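PDB 5EYI: uridylate-specific endoribonuclease nsp11 from Prrsv 16244b, which probably cleaves the 5'-polyuridines made during replication of viral RNA, keeping host sensors of double-stranded RNA from being activated. Local coordinates for residues Pro130-Gly135 with Asp217-Phe222; Ala163-Ser168 with Cys178-Val183; Asp119-Glu124 with Tyr184-Glu189; Glu102-Thr107 with Trp201-Asp206. The protein carries 1 engineered substitution. All blocks are in the same frame, centred on the assembly; numbering follows the deposited sequence.

Contact 1: residues Pro130-Gly135 with Asp217-Phe222; sequences PHAFIG and DKTAYF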
loop_
_atom_site.group_PDB
_atom_site.type_symbol
_atom_site.label_atom_id
_atom_site.label_comp_id
_atom_site.label_asym_id
_atom_site.label_seq_id
_atom_site.Cartn_x
_atom_site.Cartn_y
_atom_site.Cartn_z
ATOM N N PRO A 130 3.095 -8.562 13.620
ATOM C CA PRO A 130 4.383 -8.376 14.312
ATOM C C PRO A 130 5.495 -7.849 13.408
ATOM O O PRO A 130 6.338 -7.085 13.867
ATOM C CB PRO A 130 4.718 -9.773 14.841
ATOM C CG PRO A 130 3.926 -10.706 14.011
ATOM C CD PRO A 130 2.698 -9.979 13.558
ATOM N N HIS A 131 5.491 -8.239 12.137
ATOM C CA HIS A 131 6.489 -7.733 11.218
ATOM C C HIS A 131 6.362 -6.220 11.150
ATOM O O HIS A 131 7.314 -5.535 11.492
ATOM C CB HIS A 131 6.380 -8.345 9.832
ATOM C CG HIS A 131 7.569 -8.064 8.967
ATOM N ND1 HIS A 131 7.684 -6.923 8.200
ATOM C CD2 HIS A 131 8.704 -8.770 8.765
ATOM C CE1 HIS A 131 8.833 -6.951 7.548
ATOM N NE2 HIS A 131 9.475 -8.055 7.881
ATOM N N ALA A 132 5.176 -5.717 10.804
ATOM C CA ALA A 132 4.905 -4.261 10.737
ATOM C C ALA A 132 5.322 -3.461 11.970
ATOM O O ALA A 132 6.010 -2.438 11.847
ATOM C CB ALA A 132 3.429 -3.999 10.472
ATOM N N PHE A 133 4.897 -3.926 13.144
ATOM C CA PHE A 133 4.883 -3.105 14.357
ATOM C C PHE A 133 5.900 -3.467 15.446
ATOM O O PHE A 133 6.237 -2.614 16.274
ATOM C CB PHE A 133 3.457 -3.080 14.933
ATOM C CG PHE A 133 2.412 -2.579 13.957
ATOM C CD1 PHE A 133 2.593 -1.380 13.264
ATOM C CD2 PHE A 133 1.237 -3.299 13.736
ATOM C CE1 PHE A 133 1.636 -0.920 12.372
ATOM C CE2 PHE A 133 0.281 -2.844 12.845
ATOM C CZ PHE A 133 0.482 -1.654 12.160
ATOM N N ILE A 134 6.393 -4.704 15.450
ATOM C CA ILE A 134 7.413 -5.134 16.413
ATOM C C ILE A 134 8.808 -5.147 15.754
ATOM O O ILE A 134 9.768 -4.587 16.293
ATOM C CB ILE A 134 7.021 -6.486 17.053
ATOM C CG1 ILE A 134 5.716 -6.308 17.856
ATOM C CG2 ILE A 134 8.135 -7.017 17.948
ATOM C CD1 ILE A 134 5.083 -7.599 18.351
ATOM N N GLY A 135 8.893 -5.759 14.578
ATOM C CA GLY A 135 10.129 -5.866 13.834
ATOM C C GLY A 135 10.756 -7.230 13.999
ATOM O O GLY A 135 10.566 -7.902 15.013
ATOM N N ASP A 217 -1.583 -9.694 5.954
ATOM C CA ASP A 217 -0.908 -10.590 6.911
ATOM C C ASP A 217 0.616 -10.504 6.931
ATOM O O ASP A 217 1.274 -11.456 7.359
ATOM C CB ASP A 217 -1.323 -12.043 6.666
ATOM C CG ASP A 217 -2.808 -12.241 6.758
ATOM O OD1 ASP A 217 -3.426 -11.695 7.696
ATOM O OD2 ASP A 217 -3.359 -12.944 5.889
ATOM N N LYS A 218 1.181 -9.377 6.494
ATOM C CA LYS A 218 2.631 -9.235 6.423
ATOM C C LYS A 218 3.090 -7.940 7.062
ATOM O O LYS A 218 3.666 -7.970 8.138
ATOM C CB LYS A 218 3.125 -9.371 4.985
ATOM C CG LYS A 218 3.179 -10.826 4.550
ATOM C CD LYS A 218 3.333 -11.017 3.048
ATOM C CE LYS A 218 3.357 -12.506 2.721
ATOM N NZ LYS A 218 3.291 -12.777 1.260
ATOM N N THR A 219 2.819 -6.807 6.433
ATOM C CA THR A 219 3.393 -5.552 6.902
ATOM C C THR A 219 2.543 -4.367 6.508
ATOM O O THR A 219 1.624 -4.470 5.686
ATOM C CB THR A 219 4.864 -5.384 6.406
ATOM O OG1 THR A 219 5.551 -4.389 7.189
ATOM C CG2 THR A 219 4.924 -5.021 4.916
ATOM N N ALA A 220 2.857 -3.243 7.131
ATOM C CA ALA A 220 2.201 -1.982 6.846
ATOM C C ALA A 220 3.107 -0.840 7.268
ATOM O O ALA A 220 3.811 -0.935 8.274
ATOM C CB ALA A 220 0.861 -1.881 7.550
ATOM N N TYR A 221 3.095 0.222 6.481
ATOM C CA TYR A 221 3.897 1.390 6.773
ATOM C C TYR A 221 3.348 2.594 6.063
ATOM O O TYR A 221 2.670 2.466 5.030
ATOM C CB TYR A 221 5.360 1.179 6.385
ATOM C CG TYR A 221 5.641 0.855 4.925
ATOM C CD1 TYR A 221 6.004 -0.427 4.535
ATOM C CD2 TYR A 221 5.587 1.842 3.943
ATOM C CE1 TYR A 221 6.296 -0.721 3.209
ATOM C CE2 TYR A 221 5.860 1.559 2.621
ATOM C CZ TYR A 221 6.222 0.280 2.251
ATOM O OH TYR A 221 6.509 0.002 0.921
ATOM N N PHE A 222 3.657 3.753 6.629
ATOM C CA PHE A 222 3.250 5.025 6.070
ATOM C C PHE A 222 4.315 5.548 5.138
ATOM O O PHE A 222 5.486 5.192 5.241
ATOM C CB PHE A 222 3.006 6.053 7.162
ATOM C CG PHE A 222 1.666 5.942 7.806
ATOM C CD1 PHE A 222 0.529 6.399 7.142
ATOM C CD2 PHE A 222 1.537 5.413 9.076
ATOM C CE1 PHE A 222 -0.712 6.332 7.738
ATOM C CE2 PHE A 222 0.298 5.336 9.679
ATOM C CZ PHE A 222 -0.828 5.796 9.010
HETATM O O HOH W 1 3.398 -9.211 10.393
#

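Contact 2: residues Ala163-Ser168 with Cys178-Val183; sequences AVVGVS and CTLTDV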
loop_
_atom_site.group_PDB
_atom_site.type_symbol
_atom_site.label_atom_id
_atom_site.label_comp_id
_atom_site.label_asym_id
_atom_site.label_seq_id
_atom_site.Cartn_x
_atom_site.Cartn_y
_atom_site.Cartn_z
ATOM N N ALA A 163 8.377 9.847 10.574
ATOM C CA ALA A 163 9.795 9.987 10.839
ATOM C C ALA A 163 10.546 8.974 9.995
ATOM O O ALA A 163 10.026 7.889 9.729
ATOM C CB ALA A 163 10.077 9.741 12.311
ATOM N N VAL A 164 11.763 9.331 9.587
ATOM C CA VAL A 164 12.638 8.428 8.840
ATOM C C VAL A 164 13.870 8.122 9.692
ATOM O O VAL A 164 14.523 9.029 10.204
ATOM C CB VAL A 164 13.033 9.029 7.483
ATOM C CG1 VAL A 164 14.036 8.137 6.765
ATOM C CG2 VAL A 164 11.777 9.225 6.631
ATOM N N VAL A 165 14.187 6.836 9.807
ATOM C CA VAL A 165 15.139 6.349 10.781
ATOM C C VAL A 165 15.886 5.114 10.242
ATOM O O VAL A 165 15.378 4.385 9.368
ATOM C CB VAL A 165 14.361 6.135 12.119
ATOM C CG1 VAL A 165 14.256 4.689 12.562
ATOM C CG2 VAL A 165 14.867 7.055 13.207
ATOM N N GLY A 166 17.117 4.924 10.718
ATOM C CA GLY A 166 17.853 3.683 10.512
ATOM C C GLY A 166 17.606 2.779 11.703
ATOM O O GLY A 166 17.426 3.258 12.823
ATOM N N VAL A 167 17.593 1.474 11.463
ATOM C CA VAL A 167 17.293 0.498 12.507
ATOM C C VAL A 167 18.385 -0.552 12.542
ATOM O O VAL A 167 18.951 -0.880 11.506
ATOM C CB VAL A 167 15.896 -0.153 12.315
ATOM C CG1 VAL A 167 14.808 0.868 12.574
ATOM C CG2 VAL A 167 15.723 -0.755 10.930
ATOM N N SER A 168 18.669 -1.069 13.731
ATOM C CA SER A 168 19.815 -1.959 13.951
ATOM C C SER A 168 19.508 -3.067 14.957
ATOM O O SER A 168 18.996 -2.809 16.062
ATOM C CB SER A 168 21.026 -1.147 14.451
ATOM O OG SER A 168 22.095 -1.976 14.913
ATOM N N CYS A 178 13.821 3.557 7.234
ATOM C CA CYS A 178 12.502 3.013 7.468
ATOM C C CYS A 178 11.612 4.057 8.157
ATOM O O CYS A 178 12.075 4.838 8.989
ATOM C CB CYS A 178 12.613 1.671 8.211
ATOM S SG CYS A 178 12.060 1.599 9.914
ATOM N N THR A 179 10.344 4.092 7.750
ATOM C CA THR A 179 9.411 5.106 8.207
ATOM C C THR A 179 8.786 4.670 9.509
ATOM O O THR A 179 8.583 3.486 9.743
ATOM C CB THR A 179 8.293 5.385 7.190
ATOM O OG1 THR A 179 7.623 4.170 6.858
ATOM C CG2 THR A 179 8.855 6.024 5.933
ATOM N N LEU A 180 8.451 5.642 10.339
ATOM C CA LEU A 180 7.984 5.366 11.682
ATOM C C LEU A 180 6.972 6.413 12.100
ATOM O O LEU A 180 7.132 7.588 11.767
ATOM C CB LEU A 180 9.196 5.383 12.609
ATOM C CG LEU A 180 9.026 5.134 14.101
ATOM C CD1 LEU A 180 10.302 4.477 14.626
ATOM C CD2 LEU A 180 8.695 6.409 14.871
ATOM N N THR A 181 5.932 5.983 12.816
ATOM C CA THR A 181 4.987 6.902 13.461
ATOM C C THR A 181 4.768 6.474 14.903
ATOM O O THR A 181 5.224 5.409 15.308
ATOM C CB THR A 181 3.619 6.939 12.745
ATOM O OG1 THR A 181 2.884 5.739 13.013
ATOM C CG2 THR A 181 3.797 7.094 11.249
ATOM N N ASP A 182 4.078 7.322 15.665
ATOM C CA ASP A 182 3.587 6.950 16.994
ATOM C C ASP A 182 2.057 6.968 17.101
ATOM O O ASP A 182 1.507 7.157 18.194
ATOM C CB ASP A 182 4.233 7.817 18.075
ATOM C CG ASP A 182 3.798 9.263 18.029
ATOM O OD1 ASP A 182 2.865 9.613 17.267
ATOM O OD2 ASP A 182 4.395 10.050 18.787
ATOM N N VAL A 183 1.373 6.752 15.978
ATOM C CA VAL A 183 -0.083 6.737 15.986
ATOM C C VAL A 183 -0.603 5.583 16.850
ATOM O O VAL A 183 0.016 4.516 16.919
ATOM C CB VAL A 183 -0.704 6.632 14.573
ATOM C CG1 VAL A 183 -0.216 7.768 13.688
ATOM C CG2 VAL A 183 -0.414 5.286 13.927
#

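Contact 3: residues Asp119-Glu124 with Tyr184-Glu189; sequences DDRERE and YLPDLE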
loop_
_atom_site.group_PDB
_atom_site.type_symbol
_atom_site.label_atom_id
_atom_site.label_comp_id
_atom_site.label_asym_id
_atom_site.label_seq_id
_atom_site.Cartn_x
_atom_site.Cartn_y
_atom_site.Cartn_z
ATOM N N ASP A 119 -2.020 1.177 25.670
ATOM C CA ASP A 119 -2.910 0.249 26.375
ATOM C C ASP A 119 -2.784 -1.168 25.801
ATOM O O ASP A 119 -2.012 -1.393 24.854
ATOM C CB ASP A 119 -4.366 0.757 26.323
ATOM C CG ASP A 119 -4.894 0.952 24.906
ATOM O OD1 ASP A 119 -4.459 0.265 23.966
ATOM O OD2 ASP A 119 -5.785 1.794 24.732
ATOM N N ASP A 120 -3.530 -2.114 26.377
ATOM C CA ASP A 120 -3.536 -3.508 25.905
ATOM C C ASP A 120 -4.062 -3.666 24.497
ATOM O O ASP A 120 -3.622 -4.559 23.766
ATOM C CB ASP A 120 -4.397 -4.408 26.807
ATOM C CG ASP A 120 -3.722 -4.756 28.103
ATOM O OD1 ASP A 120 -2.479 -4.917 28.130
ATOM O OD2 ASP A 120 -4.460 -4.893 29.101
ATOM N N ARG A 121 -5.024 -2.827 24.127
ATOM C CA ARG A 121 -5.580 -2.889 22.786
ATOM C C ARG A 121 -4.500 -2.624 21.716
ATOM O O ARG A 121 -4.450 -3.313 20.695
ATOM C CB ARG A 121 -6.747 -1.919 22.649
ATOM C CG ARG A 121 -7.663 -2.223 21.485
ATOM C CD ARG A 121 -8.685 -1.114 21.314
ATOM N NE ARG A 121 -9.428 -1.261 20.064
ATOM C CZ ARG A 121 -10.184 -0.312 19.504
ATOM N NH1 ARG A 121 -10.326 0.891 20.065
ATOM N NH2 ARG A 121 -10.802 -0.563 18.353
ATOM N N GLU A 122 -3.616 -1.661 21.980
ATOM C CA GLU A 122 -2.525 -1.356 21.056
ATOM C C GLU A 122 -1.510 -2.496 20.988
ATOM O O GLU A 122 -1.085 -2.898 19.900
ATOM C CB GLU A 122 -1.827 -0.047 21.439
ATOM C CG GLU A 122 -0.870 0.428 20.360
ATOM C CD GLU A 122 -0.301 1.808 20.614
ATOM O OE1 GLU A 122 0.192 2.074 21.731
ATOM O OE2 GLU A 122 -0.320 2.623 19.666
ATOM N N ARG A 123 -1.126 -3.003 22.156
ATOM C CA ARG A 123 -0.272 -4.196 22.263
ATOM C C ARG A 123 -0.804 -5.333 21.397
ATOM O O ARG A 123 -0.052 -5.969 20.655
ATOM C CB ARG A 123 -0.190 -4.628 23.731
ATOM C CG ARG A 123 0.704 -5.814 24.032
ATOM C CD ARG A 123 0.798 -6.050 25.533
ATOM N NE ARG A 123 1.692 -5.112 26.226
ATOM C CZ ARG A 123 3.031 -5.174 26.252
ATOM N NH1 ARG A 123 3.713 -6.131 25.594
ATOM N NH2 ARG A 123 3.714 -4.258 26.945
ATOM N N GLU A 124 -2.113 -5.553 21.483
ATOM C CA GLU A 124 -2.802 -6.599 20.728
ATOM C C GLU A 124 -2.742 -6.359 19.215
ATOM O O GLU A 124 -2.458 -7.299 18.452
ATOM C CB GLU A 124 -4.256 -6.739 21.217
ATOM C CG GLU A 124 -5.169 -7.591 20.345
ATOM C CD GLU A 124 -6.400 -8.100 21.096
ATOM O OE1 GLU A 124 -7.319 -7.287 21.374
ATOM N N TYR A 184 -1.739 5.813 17.494
ATOM C CA TYR A 184 -2.445 4.786 18.248
ATOM C C TYR A 184 -2.890 3.687 17.290
ATOM O O TYR A 184 -3.783 3.913 16.480
ATOM C CB TYR A 184 -3.647 5.404 18.963
ATOM C CG TYR A 184 -4.421 4.453 19.843
ATOM C CD1 TYR A 184 -5.787 4.253 19.658
ATOM C CD2 TYR A 184 -3.786 3.740 20.852
ATOM C CE1 TYR A 184 -6.501 3.378 20.466
ATOM C CE2 TYR A 184 -4.496 2.867 21.669
ATOM C CZ TYR A 184 -5.853 2.699 21.477
ATOM O OH TYR A 184 -6.549 1.827 22.277
ATOM N N LEU A 185 -2.245 2.521 17.366
ATOM C CA LEU A 185 -2.401 1.477 16.340
ATOM C C LEU A 185 -3.842 0.997 16.072
ATOM O O LEU A 185 -4.163 0.629 14.928
ATOM C CB LEU A 185 -1.502 0.264 16.622
ATOM C CG LEU A 185 0.024 0.466 16.620
ATOM C CD1 LEU A 185 0.715 -0.840 16.980
ATOM C CD2 LEU A 185 0.509 0.942 15.262
ATOM N N PRO A 186 -4.712 0.996 17.102
ATOM C CA PRO A 186 -6.106 0.656 16.801
ATOM C C PRO A 186 -6.817 1.609 15.832
ATOM O O PRO A 186 -7.748 1.164 15.163
ATOM C CB PRO A 186 -6.767 0.625 18.183
ATOM C CG PRO A 186 -5.657 0.171 19.075
ATOM C CD PRO A 186 -4.447 0.910 18.549
ATOM N N ASP A 187 -6.359 2.863 15.706
ATOM C CA ASP A 187 -6.863 3.772 14.644
ATOM C C ASP A 187 -6.646 3.260 13.229
ATOM O O ASP A 187 -7.332 3.697 12.303
ATOM C CB ASP A 187 -6.201 5.162 14.705
ATOM C CG ASP A 187 -6.595 5.963 15.920
ATOM O OD1 ASP A 187 -7.622 5.670 16.578
ATOM O OD2 ASP A 187 -5.860 6.921 16.213
ATOM N N LEU A 188 -5.655 2.393 13.048
ATOM C CA LEU A 188 -5.363 1.809 11.745
ATOM C C LEU A 188 -6.033 0.461 11.462
ATOM O O LEU A 188 -5.969 0.014 10.325
ATOM C CB LEU A 188 -3.848 1.648 11.574
ATOM C CG LEU A 188 -2.952 2.844 11.918
ATOM C CD1 LEU A 188 -1.504 2.494 11.617
ATOM C CD2 LEU A 188 -3.370 4.094 11.161
ATOM N N GLU A 189 -6.642 -0.179 12.471
ATOM C CA GLU A 189 -7.282 -1.519 12.349
ATOM C C GLU A 189 -8.127 -1.693 11.093
ATOM O O GLU A 189 -8.024 -2.708 10.407
ATOM C CB GLU A 189 -8.195 -1.812 13.552
ATOM C CG GLU A 189 -7.530 -2.446 14.767
ATOM C CD GLU A 189 -8.415 -2.427 16.029
ATOM O OE1 GLU A 189 -9.441 -1.695 16.069
ATOM O OE2 GLU A 189 -8.080 -3.140 17.007
HETATM O O HOH W 2 -9.182 2.197 22.039
#

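Contact 4: residues Glu102-Thr107 with Trp201-Asp206; sequences ETVFST and WKMMLD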
loop_
_atom_site.group_PDB
_atom_site.type_symbol
_atom_site.label_atom_id
_atom_site.label_comp_id
_atom_site.label_asym_id
_atom_site.label_seq_id
_atom_site.Cartn_x
_atom_site.Cartn_y
_atom_site.Cartn_z
ATOM N N GLU A 102 -10.751 15.241 7.935
ATOM C CA GLU A 102 -10.577 14.174 8.915
ATOM C C GLU A 102 -9.117 13.740 8.899
ATOM O O GLU A 102 -8.497 13.689 7.835
ATOM C CB GLU A 102 -11.454 12.965 8.566
ATOM C CG GLU A 102 -12.958 13.232 8.481
ATOM C CD GLU A 102 -13.670 13.237 9.825
ATOM O OE1 GLU A 102 -14.736 13.890 9.921
ATOM O OE2 GLU A 102 -13.191 12.586 10.780
ATOM N N THR A 103 -8.576 13.426 10.070
ATOM C CA THR A 103 -7.188 12.960 10.180
ATOM C C THR A 103 -6.992 12.077 11.400
ATOM O O THR A 103 -7.742 12.182 12.360
ATOM C CB THR A 103 -6.187 14.153 10.244
ATOM O OG1 THR A 103 -4.841 13.664 10.227
ATOM C CG2 THR A 103 -6.383 14.986 11.491
ATOM N N VAL A 104 -5.985 11.208 11.350
ATOM C CA VAL A 104 -5.474 10.580 12.566
ATOM C C VAL A 104 -4.384 11.486 13.139
ATOM O O VAL A 104 -3.851 12.363 12.442
ATOM C CB VAL A 104 -4.999 9.110 12.364
ATOM C CG1 VAL A 104 -6.106 8.282 11.729
ATOM C CG2 VAL A 104 -3.746 8.997 11.522
ATOM N N PHE A 105 -4.067 11.270 14.414
ATOM C CA PHE A 105 -3.144 12.139 15.136
ATOM C C PHE A 105 -1.976 11.371 15.723
ATOM O O PHE A 105 -2.132 10.253 16.197
ATOM C CB PHE A 105 -3.897 12.902 16.230
ATOM C CG PHE A 105 -4.785 13.989 15.693
ATOM C CD1 PHE A 105 -4.248 15.213 15.333
ATOM C CD2 PHE A 105 -6.146 13.781 15.525
ATOM C CE1 PHE A 105 -5.052 16.215 14.817
ATOM C CE2 PHE A 105 -6.955 14.778 15.008
ATOM C CZ PHE A 105 -6.412 15.996 14.658
ATOM N N SER A 106 -0.800 11.978 15.685
ATOM C CA SER A 106 0.342 11.499 16.451
ATOM C C SER A 106 0.044 11.683 17.932
ATOM O O SER A 106 -0.652 12.621 18.324
ATOM C CB SER A 106 1.605 12.272 16.087
ATOM O OG SER A 106 2.010 11.972 14.769
ATOM N N THR A 107 0.605 10.806 18.753
ATOM C CA THR A 107 0.219 10.694 20.163
ATOM C C THR A 107 1.099 11.454 21.142
ATOM O O THR A 107 0.828 11.437 22.343
ATOM C CB THR A 107 0.217 9.221 20.576
ATOM O OG1 THR A 107 1.504 8.656 20.295
ATOM C CG2 THR A 107 -0.850 8.474 19.812
ATOM N N TRP A 201 -3.693 2.874 0.887
ATOM C CA TRP A 201 -4.740 3.759 1.393
ATOM C C TRP A 201 -4.256 5.211 1.390
ATOM O O TRP A 201 -3.100 5.472 1.719
ATOM C CB TRP A 201 -5.113 3.385 2.820
ATOM C CG TRP A 201 -5.648 2.007 3.026
ATOM C CD1 TRP A 201 -4.958 0.911 3.470
ATOM C CD2 TRP A 201 -7.001 1.582 2.851
ATOM N NE1 TRP A 201 -5.800 -0.177 3.571
ATOM C CE2 TRP A 201 -7.061 0.208 3.206
ATOM C CE3 TRP A 201 -8.174 2.229 2.431
ATOM C CZ2 TRP A 201 -8.247 -0.533 3.141
ATOM C CZ3 TRP A 201 -9.353 1.496 2.368
ATOM C CH2 TRP A 201 -9.380 0.127 2.722
ATOM N N LYS A 202 -5.128 6.150 1.035
ATOM C CA LYS A 202 -4.831 7.583 1.200
ATOM C C LYS A 202 -5.537 8.106 2.445
ATOM O O LYS A 202 -6.723 7.857 2.635
ATOM C CB LYS A 202 -5.268 8.398 -0.020
ATOM C CG LYS A 202 -4.299 8.346 -1.189
ATOM C CD LYS A 202 -4.072 9.729 -1.810
ATOM C CE LYS A 202 -5.284 10.221 -2.588
ATOM N NZ LYS A 202 -5.100 11.614 -3.084
ATOM N N MET A 203 -4.807 8.813 3.298
ATOM C CA MET A 203 -5.393 9.383 4.512
ATOM C C MET A 203 -4.541 10.537 5.005
ATOM O O MET A 203 -3.547 10.907 4.379
ATOM C CB MET A 203 -5.575 8.302 5.600
ATOM C CG MET A 203 -4.294 7.612 6.043
ATOM S SD MET A 203 -4.589 6.133 7.043
ATOM C CE MET A 203 -5.066 6.913 8.571
ATOM N N MET A 204 -4.962 11.133 6.106
ATOM C CA MET A 204 -4.213 12.199 6.727
ATOM C C MET A 204 -3.717 11.768 8.100
ATOM O O MET A 204 -4.407 11.035 8.826
ATOM C CB MET A 204 -5.058 13.470 6.803
ATOM C CG MET A 204 -5.106 14.232 5.482
ATOM S SD MET A 204 -5.981 15.782 5.688
ATOM C CE MET A 204 -5.112 16.844 4.538
ATOM N N LEU A 205 -2.497 12.213 8.410
ATOM C CA LEU A 205 -1.871 12.055 9.718
ATOM C C LEU A 205 -1.383 13.432 10.125
ATOM O O LEU A 205 -0.562 14.026 9.414
ATOM C CB LEU A 205 -0.707 11.074 9.635
ATOM C CG LEU A 205 0.245 10.942 10.822
ATOM C CD1 LEU A 205 -0.482 10.755 12.146
ATOM C CD2 LEU A 205 1.175 9.770 10.574
ATOM N N ASP A 206 -1.911 13.950 11.239
ATOM C CA ASP A 206 -1.641 15.332 11.681
ATOM C C ASP A 206 -1.960 16.352 10.575
ATOM O O ASP A 206 -1.240 17.325 10.403
ATOM C CB ASP A 206 -0.173 15.486 12.151
ATOM C CG ASP A 206 0.188 14.550 13.294
ATOM O OD1 ASP A 206 -0.686 14.277 14.145
ATOM O OD2 ASP A 206 1.358 14.106 13.366
HETATM O O HOH W 3 -7.597 10.955 6.901
HETATM O O HOH W 4 -0.760 15.169 16.928
#

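Contact 1: residues Pro130-Gly135 with Asp217-Phe222
Ala132 in the short helix 130-133 rests on the start of strand 219-223, its CA 4.3 Å from the CA of Thr219, in a stretch where Lys218 and Thr219 form a classic beta bulge. A water bridges the two backbones: it accepts from His131 N and donates to Lys218 O, at 2.6 Å from that oxygen. The same carbonyl oxygen also touches the first side-chain carbon of the histidine, Lys218 O lying 3.2 Å from His131 CB. Because His131 CG lies anti to the backbone N (chi1 -167°), the imidazole is carried alongside Thr219, with its ND1 edge turned to the hydroxyl. There His131 ND1 and Thr219 OG1 share a long, weak hydrogen bond of 3.5 Å, fairly straight and near the ring plane; either could be the donor. The methyl of Ala132 packs on the next residue of the strand, CB 3.5 Å from Ala220 N and 4.4 Å from Ala220 CB. That methyl also sits over the centre of one face of the Phe133 ring. Ala132 is tied by a backbone hydrogen bond to His146, whose side chain comes about 4 Å from that of Thr219 at the nearest atoms. His131 and His146 are both predicted active-site residues of the endoribonuclease domain, so Thr219 sits beside both. Its bond to ND1 may bias the rotation of the His131 ring, but at this length it would hardly lock it.

Contact 2: residues Ala163-Ser168 with Cys178-Val183
Val167 and Cys178 meet because their first torsions turn CG1 and SG to one another: in Val167 CG1 stands beside the backbone N, anti to the carbonyl carbon (chi1 -69°), while Cys178 holds SG at an eclipsed chi1 of 110°. Val167 CG1 then lies 3.9 Å from Cys178 SG. Val167 also touches Ala175, the engineered residue at the third predicted active-site position. On the face that carries Cys178 lie also Ala163, Val165 and Leu180; the branched end of Leu180 reaches both neighbours, with CD2 4.4 Å from Ala163 CB and CD1 a little farther from Val165 CG1. The backbones pair as an antiparallel hairpin. Ala163 pairs with Leu180 and Val165 with Cys178 as hydrogen-bonded pairs, and Leu180 N to Ala163 O and Cys178 N to Val165 O both measure 2.8 Å. Between them Val164 and Thr179 make the non-hydrogen-bonded pair, where Thr179 CA brings its hydrogen to Ala163 O at 3.2 Å. Their side chains share the other face, and both pack on Thr196 of the second subunit. The first face thus has thin apolar contacts and a thiol. Thr179 is buried, yet its polar atoms are satisfied: its N bonds to Glu195 of the second subunit and its OG1 to Phe222 O, so this one residue ties the hairpin both to the other chain and to strand 219-223.

Contact 3: residues Asp119-Glu124 with Tyr184-Glu189
Arg121 lays its guanidinium over the ring of Pro186, whose CB sits beneath the centre of one face, 3.7 Å from the plane. The same proline uses another carbon on its other neighbour: Pro186 CD stands over the centre of one face of the Tyr184 ring. Guanidinium and phenol planes are 77° apart, so the proline fills the corner between two nearly perpendicular flat groups. An extended chain carries the arginine that far, and at its end NH2 makes a salt bridge to Glu189 OE1 at 2.9 Å. As a hydrogen bond it is weak, bent to 121° at the hydrogen, and the carboxylate is well turned from the guanidinium plane. A water in the guanidinium plane accepts from Arg121 NH1 and donates to Tyr184 OH. That hydroxyl spends its own proton on Asp119, with Tyr184 OH 2.6 Å from OD2 on the syn side. The other oxygen of this carboxylate, OD1, accepts from Glu122 N at 2.9 Å, so one aspartate closes the helix start and holds the tyrosine. On the inner side, Glu122 has CG anti to its backbone N (chi1 -169°), which sends OE2 to Leu185 N at 3.0 Å, on the anti side of the carboxylate. Leu185 packs its CB and CG on Glu122 CG. Glu122 OE1 makes a salt bridge with Arg109 and accepts from Leu118 N, so this buried carboxylate is probably well stabilised as an anion. The Asp119 bond is a side-chain N-cap on helix 120-128 of the NendoU domain, whose start docks here against the loop segment 184-189 after the 163-180 hairpin.

Contact 4: residues Glu102-Thr107 with Trp201-Asp206
Val104 and Leu205 form a single beta bridge by which the loop 102-107 meets the end of the outer strand 198-205 of the three-stranded NendoU sheet, the two running 54° apart. Val104 spreads its two methyls over two neighbours: CG1 meets the tip of Met203, whose bent chain crosses it at about a right angle with CE 3.6 Å away, while CG2 leans obliquely against Leu205 CD1 at 3.8 Å. Two backbone bonds flank this packing. Val104 N reaches Met204 O from above the carbonyl plane, whereas Asp206 N comes to Val104 O at 2.8 Å, almost end-on. Thr103 OG1 donates to that same Val104 O, so two bonds grip one oxygen, and the hydroxyl also has a bond with Phe207 N. Just past the strand end, Asp206 takes a left-handed backbone conformation (phi 54°). Its CG stands beside its own N, anti to the carbonyl carbon (chi1 -59°), and that turns the carboxylate back on the loop as a two-pronged acceptor for Ser106. Ser106 N gives a nearly straight bond of 2.8 Å to Asp206 OD1, and Ser106 OG donates to OD2 at 2.6 Å; both oxygens are met on the syn side, moderately out of the carboxylate plane. The Phe105 ring, set obliquely to this carboxylate, brings CD1 within 3.9 Å of Asp206 OD1 and also meets the ring of Phe207. Ser161 OG hydrogen-bonds to Asp206 OD2 as well, while helix 9-14 packs on Ser106 and Asp206 through Lys10. One water joins the two sides, donating both to Ser106 O and to Asp206 OD1, each 2.9 Å from it.

How the contacts relate
All four contacts lie within the NendoU domain, their centres 12 to 18 Å apart. Along the chain the first segments come in the order contact 4, 3, 1, 2; contact 2 closes first, nested inside contact 1 and inside contact 3, which is nested inside contact 4, while contact 1 crosses both outer loops and closes last. Contacts 1 and 4 reach the two outermost strands of the same three-stranded sheet, 198-205 and 219-223. Contacts 2 and 3 share the chain running from the hairpin into 184-189, and Leu188 and Val183 pack together there. Phe222 of contact 1 touches Thr181, Leu188 and Met203, one residue in each other contact; contacts 1 and 2 lie nearest the predicted active-site residues.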